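Local coordinates for B-agarase (Saccharophagus degradans, PDB 4BQ2), which hydrolyses agarose chains as a family 50 glycoside hydrolase, acting as an exo-beta-agarase, at residues I76-Y87 against T99-G107. Sequence-based numbering, arbitrary orientation. Where two conformers were deposited one is given.
Sequences IVSVGDHSTQFY and TRSIDIPVG
Two donors grip Ile104 O from opposite faces of its carbonyl plane: Thr84 N at 3.0 Å and Ser78 OG at 2.6 Å. Ser78 OG accepts from Thr84 OG1 at 2.8 Å, so this buried hydroxyl both donates and accepts; Ser78 N goes to Pro105 O. Thr84 O takes Ile104 N, and Phe86 N bonds to Ile102 O almost in line with that C=O, although the N-H...O angle is bent (140°). Phe86 O is also doubly held, by Ile102 N in the carbonyl plane and by Ser101 OG, 2.7 Å from Phe86 O and well above that plane. An anti chi1 (-179°) turns Ser101 OG to this carbonyl, above one face of the Tyr87 ring, toward its rim; Gln85 NE2 donates to Ser101 OG at 3.0 Å, in the amide plane. At the end of the extended Gln85 chain, NE2 also donates to Leu667 O and OE1 accepts from His669 N. Ile104 CG2 packs on Ile76 CG2 at 3.7 Å, while its CG1 approaches the Phe86 ring. A water bridges Ser78 O and Gly107 N. Strands 84-92 and 97-104 form an antiparallel beta hairpin in the CBM-like beta domain, its open end tied to Ser78 of strand 70-79.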
loop_
_atom_site.group_PDB
_atom_site.type_symbol
_atom_site.label_atom_id
_atom_site.label_comp_id
_atom_site.label_asym_id
_atom_site.label_seq_id
_atom_site.Cartn_x
_atom_site.Cartn_y
_atom_site.Cartn_z
ATOM N N ILE A 76 4.582 26.472 -5.243
ATOM C CA ILE A 76 3.438 25.853 -5.938
ATOM C C ILE A 76 2.155 26.137 -5.183
ATOM O O ILE A 76 2.161 26.211 -3.930
ATOM C CB ILE A 76 3.607 24.301 -6.077
ATOM C CG1 ILE A 76 5.071 23.911 -6.350
ATOM C CG2 ILE A 76 2.674 23.716 -7.154
ATOM C CD1 ILE A 76 5.308 22.397 -6.406
ATOM N N VAL A 77 1.053 26.280 -5.916
ATOM C CA VAL A 77 -0.271 26.342 -5.277
ATOM C C VAL A 77 -1.278 25.764 -6.256
ATOM O O VAL A 77 -1.045 25.830 -7.458
ATOM C CB VAL A 77 -0.673 27.787 -4.941
ATOM C CG1 VAL A 77 -0.980 28.583 -6.209
ATOM C CG2 VAL A 77 -1.871 27.809 -4.003
ATOM N N SER A 78 -2.381 25.193 -5.756
ATOM C CA SER A 78 -3.460 24.693 -6.639
ATOM C C SER A 78 -4.500 25.800 -6.780
ATOM O O SER A 78 -4.612 26.640 -5.913
ATOM C CB SER A 78 -4.136 23.431 -6.068
ATOM O OG SER A 78 -3.233 22.357 -6.065
ATOM N N VAL A 79 -5.220 25.824 -7.893
ATOM C CA VAL A 79 -6.245 26.840 -8.092
ATOM C C VAL A 79 -7.513 26.070 -8.356
ATOM O O VAL A 79 -7.454 24.978 -8.919
ATOM C CB VAL A 79 -5.888 27.761 -9.277
ATOM C CG1 VAL A 79 -6.966 28.809 -9.498
ATOM C CG2 VAL A 79 -4.542 28.440 -9.027
ATOM N N GLY A 80 -8.647 26.612 -7.912
ATOM C CA GLY A 80 -9.935 26.000 -8.178
ATOM C C GLY A 80 -10.484 25.194 -7.021
ATOM O O GLY A 80 -10.342 25.564 -5.847
ATOM N N ASP A 81 -11.113 24.083 -7.360
ATOM C CA ASP A 81 -11.888 23.319 -6.397
ATOM C C ASP A 81 -11.075 22.203 -5.729
ATOM O O ASP A 81 -11.434 21.749 -4.649
ATOM C CB ASP A 81 -13.138 22.719 -7.082
ATOM C CG ASP A 81 -14.202 23.774 -7.430
ATOM O OD1 ASP A 81 -14.226 24.843 -6.796
ATOM O OD2 ASP A 81 -15.039 23.521 -8.332
ATOM N N HIS A 82 -9.991 21.758 -6.360
ATOM C CA HIS A 82 -9.314 20.543 -5.898
ATOM C C HIS A 82 -7.858 20.747 -5.547
ATOM O O HIS A 82 -7.177 21.511 -6.202
ATOM C CB HIS A 82 -9.436 19.476 -6.965
ATOM C CG HIS A 82 -10.844 19.215 -7.352
ATOM N ND1 HIS A 82 -11.709 18.509 -6.547
ATOM C CD2 HIS A 82 -11.569 19.624 -8.416
ATOM C CE1 HIS A 82 -12.900 18.465 -7.117
ATOM N NE2 HIS A 82 -12.840 19.126 -8.254
ATOM N N SER A 83 -7.399 20.056 -4.497
ATOM C CA SER A 83 -5.982 19.977 -4.202
ATOM C C SER A 83 -5.377 19.060 -5.248
ATOM O O SER A 83 -6.106 18.337 -5.940
ATOM C CB SER A 83 -5.711 19.428 -2.789
ATOM O OG SER A 83 -6.080 18.074 -2.696
ATOM N N THR A 84 -4.048 19.095 -5.347
ATOM C CA THR A 84 -3.286 18.375 -6.348
ATOM C C THR A 84 -2.166 17.609 -5.677
ATOM O O THR A 84 -1.386 18.190 -4.929
ATOM C CB THR A 84 -2.626 19.391 -7.349
ATOM O OG1 THR A 84 -3.629 20.230 -7.904
ATOM C CG2 THR A 84 -1.880 18.665 -8.460
ATOM N N GLN A 85 -2.070 16.308 -5.940
ATOM C CA GLN A 85 -0.926 15.530 -5.487
ATOM C C GLN A 85 0.050 15.461 -6.672
ATOM O O GLN A 85 -0.259 14.855 -7.717
ATOM C CB GLN A 85 -1.322 14.122 -5.010
ATOM C CG GLN A 85 -0.091 13.264 -4.704
ATOM C CD GLN A 85 -0.414 11.871 -4.236
ATOM O OE1 GLN A 85 -1.590 11.470 -4.191
ATOM N NE2 GLN A 85 0.629 11.083 -3.950
ATOM N N PHE A 86 1.200 16.120 -6.526
ATOM C CA PHE A 86 2.251 16.060 -7.513
ATOM C C PHE A 86 3.216 14.922 -7.203
ATOM O O PHE A 86 3.630 14.731 -6.024
ATOM C CB PHE A 86 3.063 17.381 -7.507
ATOM C CG PHE A 86 2.728 18.302 -8.625
ATOM C CD1 PHE A 86 2.262 17.799 -9.866
ATOM C CD2 PHE A 86 2.918 19.674 -8.486
ATOM C CE1 PHE A 86 1.997 18.663 -10.928
ATOM C CE2 PHE A 86 2.649 20.539 -9.531
ATOM C CZ PHE A 86 2.167 20.035 -10.752
ATOM N N TYR A 87 3.592 14.196 -8.256
ATOM C CA TYR A 87 4.710 13.281 -8.216
ATOM C C TYR A 87 5.891 14.004 -8.814
ATOM O O TYR A 87 5.783 14.516 -9.927
ATOM C CB TYR A 87 4.391 12.023 -9.018
ATOM C CG TYR A 87 3.350 11.150 -8.337
ATOM C CD1 TYR A 87 2.002 11.354 -8.567
ATOM C CD2 TYR A 87 3.732 10.145 -7.459
ATOM C CE1 TYR A 87 1.022 10.559 -7.942
ATOM C CE2 TYR A 87 2.779 9.342 -6.822
ATOM C CZ TYR A 87 1.431 9.562 -7.071
ATOM O OH TYR A 87 0.500 8.750 -6.445
ATOM N N THR A 99 11.604 9.350 -6.703
ATOM C CA THR A 99 10.231 9.866 -6.716
ATOM C C THR A 99 9.901 10.413 -5.332
ATOM O O THR A 99 10.022 9.708 -4.322
ATOM C CB THR A 99 9.200 8.743 -7.057
ATOM O OG1 THR A 99 9.533 8.137 -8.308
ATOM C CG2 THR A 99 7.778 9.308 -7.160
ATOM N N ARG A 100 9.450 11.659 -5.289
ATOM C CA ARG A 100 8.872 12.209 -4.063
ATOM C C ARG A 100 7.512 12.713 -4.452
ATOM O O ARG A 100 7.220 12.870 -5.622
ATOM C CB ARG A 100 9.729 13.353 -3.490
ATOM C CG ARG A 100 11.090 12.932 -2.951
ATOM C CD ARG A 100 11.690 14.025 -2.039
ATOM N NE ARG A 100 12.978 13.589 -1.492
ATOM C CZ ARG A 100 13.271 13.447 -0.197
ATOM N NH1 ARG A 100 12.384 13.743 0.755
ATOM N NH2 ARG A 100 14.497 13.020 0.147
ATOM N N SER A 101 6.669 12.971 -3.467
ATOM C CA SER A 101 5.335 13.439 -3.760
ATOM C C SER A 101 4.803 14.209 -2.569
ATOM O O SER A 101 5.276 14.008 -1.407
ATOM C CB SER A 101 4.403 12.235 -4.080
ATOM O OG SER A 101 3.097 12.710 -4.390
ATOM N N ILE A 102 3.824 15.077 -2.830
ATOM C CA ILE A 102 3.176 15.846 -1.757
ATOM C C ILE A 102 1.843 16.395 -2.257
ATOM O O ILE A 102 1.602 16.450 -3.473
ATOM C CB ILE A 102 4.114 16.986 -1.242
ATOM C CG1 ILE A 102 3.620 17.552 0.085
ATOM C CG2 ILE A 102 4.277 18.083 -2.292
ATOM C CD1 ILE A 102 3.600 16.513 1.179
ATOM N N ASP A 103 0.969 16.784 -1.331
ATOM C CA ASP A 103 -0.280 17.474 -1.662
ATOM C C ASP A 103 0.009 18.952 -1.865
ATOM O O ASP A 103 0.838 19.511 -1.144
ATOM C CB ASP A 103 -1.267 17.388 -0.481
ATOM C CG ASP A 103 -0.713 18.006 0.786
ATOM O OD1 ASP A 103 0.227 17.408 1.369
ATOM O OD2 ASP A 103 -1.220 19.101 1.186
ATOM N N ILE A 104 -0.670 19.554 -2.843
ATOM C CA ILE A 104 -0.617 20.988 -3.101
ATOM C C ILE A 104 -2.007 21.549 -2.858
ATOM O O ILE A 104 -2.927 21.358 -3.677
ATOM C CB ILE A 104 -0.166 21.336 -4.538
ATOM C CG1 ILE A 104 1.054 20.497 -4.972
ATOM C CG2 ILE A 104 0.037 22.840 -4.643
ATOM C CD1 ILE A 104 2.341 20.667 -4.133
ATOM N N PRO A 105 -2.190 22.220 -1.708
ATOM C CA PRO A 105 -3.500 22.784 -1.385
ATOM C C PRO A 105 -3.840 23.995 -2.239
ATOM O O PRO A 105 -2.942 24.635 -2.783
ATOM C CB PRO A 105 -3.362 23.214 0.104
ATOM C CG PRO A 105 -2.197 22.437 0.620
ATOM C CD PRO A 105 -1.262 22.289 -0.562
ATOM N N VAL A 106 -5.135 24.263 -2.373
ATOM C CA VAL A 106 -5.647 25.532 -2.915
ATOM C C VAL A 106 -5.478 26.575 -1.809
ATOM O O VAL A 106 -5.557 26.234 -0.633
ATOM C CB VAL A 106 -7.137 25.403 -3.283
ATOM C CG1 VAL A 106 -7.680 26.700 -3.847
ATOM C CG2 VAL A 106 -7.346 24.313 -4.312
ATOM N N GLY A 107 -5.211 27.824 -2.155
ATOM C CA GLY A 107 -5.076 28.847 -1.118
ATOM C C GLY A 107 -3.785 29.602 -1.269
ATOM O O GLY A 107 -3.507 30.111 -2.341
HETATM O O HOH W 1 -5.347 29.020 -4.793
#